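PDB 6GDJ: gamma tubulin complex adapter mto2 from Schizosaccharomyces pombe, which acts with mto1 to recruit the gamma-tubulin complex to the interphase and equatorial microtubule organizing centres, promoting nucleation of a subset of cytoplasmic microtubules. Local coordinates for residues A36-L39 and V40-P44. Sequence-based numbering, arbitrary orientation. Where two conformers were deposited one is given.
Sequences AITL and VNTSP
The carboxamide of Asn41, in the last turn of helix 23-42, lies with one face over Ile37, one turn back. The helix belongs to the twin-cysteine dimerisation domain. The carbonyl oxygen of Ile37 sits under the amide carbon, with Ile37 O 3.5 Å from Asn41 CG. The methyl CG2 of Ile37 approaches the same face at the nitrogen end, 3.7 Å from Asn41 ND2. Because the oxygen lies beneath the carboxamide, the N-H bonds, which lie in the amide plane, do not aim at it. The two side chains extend together in one direction.

Val40 N and Asn41 N bond back to Ala36 O and Ile37 O as in a regular alpha-helix. Ser43 is the first residue to leave helical angles, yet Ser43 N still bonds to Leu39 O at 2.9 Å. Pro44 N, 3.3 Å from Leu39 O, has no hydrogen to give.

The inner side of the turn packs against the other two helices of its chain and the second subunit. Val40 packs on Leu6, Val48 and Cys52. Leu39 meets Val48 of its own chain and Val47 of the second subunit. Thr38 also packs on that Val47, and its OG1 bonds to Asn34 O.

Thr42 grips Thr38 O twice, through backbone N and hydroxyl. Its chi1 of 63° turns OG1 back toward the preceding turn, while Thr42 CG2 lies 3.3 Å from Thr38 O. Thr42 OG1 approaches 43° out of the plane of the Thr38 carbonyl, 2.8 Å from Thr38 O, whereas Thr42 N lies only 16° from that plane.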
loop_
_atom_site.group_PDB
_atom_site.type_symbol
_atom_site.label_atom_id
_atom_site.label_comp_id
_atom_site.label_asym_id
_atom_site.label_seq_id
_atom_site.Cartn_x
_atom_site.Cartn_y
_atom_site.Cartn_z
ATOM N N ALA A 36 5.422 0.211 8.385
ATOM C CA ALA A 36 5.400 -1.208 8.686
ATOM C C ALA A 36 6.666 -1.665 9.348
ATOM O O ALA A 36 6.643 -2.458 10.293
ATOM C CB ALA A 36 5.095 -2.013 7.431
ATOM N N ILE A 37 7.782 -1.175 8.870
ATOM C CA ILE A 37 9.071 -1.504 9.523
ATOM C C ILE A 37 9.055 -1.053 11.001
ATOM O O ILE A 37 9.464 -1.784 11.891
ATOM C CB ILE A 37 10.277 -0.899 8.780
ATOM C CG1 ILE A 37 10.369 -1.499 7.376
ATOM C CG2 ILE A 37 11.550 -1.056 9.576
ATOM C CD1 ILE A 37 11.298 -0.759 6.435
ATOM N N THR A 38 8.564 0.181 11.242
ATOM C CA THR A 38 8.445 0.662 12.611
ATOM C C THR A 38 7.627 -0.288 13.451
ATOM O O THR A 38 7.989 -0.597 14.563
ATOM C CB THR A 38 7.899 2.073 12.658
ATOM O OG1 THR A 38 8.704 2.911 11.870
ATOM C CG2 THR A 38 7.774 2.589 14.072
ATOM N N LEU A 39 6.474 -0.742 12.900
ATOM C CA LEU A 39 5.629 -1.658 13.662
ATOM C C LEU A 39 6.296 -3.029 13.908
ATOM O O LEU A 39 6.165 -3.583 14.966
ATOM C CB LEU A 39 4.303 -1.880 12.902
ATOM C CG LEU A 39 3.377 -0.666 12.849
ATOM C CD1 LEU A 39 2.304 -0.778 11.840
ATOM C CD2 LEU A 39 2.825 -0.416 14.221
ATOM N N VAL A 40 7.041 -3.570 12.938
ATOM C CA VAL A 40 7.781 -4.826 13.188
ATOM C C VAL A 40 8.747 -4.632 14.339
ATOM O O VAL A 40 8.902 -5.494 15.156
ATOM C CB VAL A 40 8.549 -5.221 11.930
ATOM C CG1 VAL A 40 9.560 -6.315 12.225
ATOM C CG2 VAL A 40 7.628 -5.642 10.815
ATOM N N ASN A 41 9.385 -3.487 14.387
ATOM C CA ASN A 41 10.396 -3.209 15.411
ATOM C C ASN A 41 9.842 -2.920 16.777
ATOM O O ASN A 41 10.487 -3.234 17.786
ATOM C CB ASN A 41 11.350 -2.095 14.975
ATOM C CG ASN A 41 12.292 -2.530 13.848
ATOM O OD1 ASN A 41 12.628 -3.685 13.727
ATOM N ND2 ASN A 41 12.734 -1.559 13.015
ATOM N N THR A 42 8.687 -2.303 16.827
ATOM C CA THR A 42 8.149 -1.759 18.071
ATOM C C THR A 42 6.950 -2.497 18.647
ATOM O O THR A 42 6.744 -2.469 19.848
ATOM C CB THR A 42 7.732 -0.284 17.920
ATOM O OG1 THR A 42 6.687 -0.194 16.964
ATOM C CG2 THR A 42 8.877 0.616 17.473
ATOM N N SER A 43 6.169 -3.147 17.793
ATOM C CA SER A 43 4.961 -3.795 18.233
ATOM C C SER A 43 4.649 -4.954 17.303
ATOM O O SER A 43 3.607 -4.959 16.649
ATOM C CB SER A 43 3.855 -2.770 18.253
ATOM O OG SER A 43 2.801 -3.256 19.035
ATOM N N PRO A 44 5.575 -5.941 17.225
ATOM C CA PRO A 44 5.429 -7.092 16.331
ATOM C C PRO A 44 4.226 -7.970 16.653
ATOM O O PRO A 44 3.828 -8.050 17.800
ATOM C CB PRO A 44 6.716 -7.886 16.529
ATOM C CG PRO A 44 7.169 -7.493 17.909
ATOM C CD PRO A 44 6.842 -6.034 18.006
#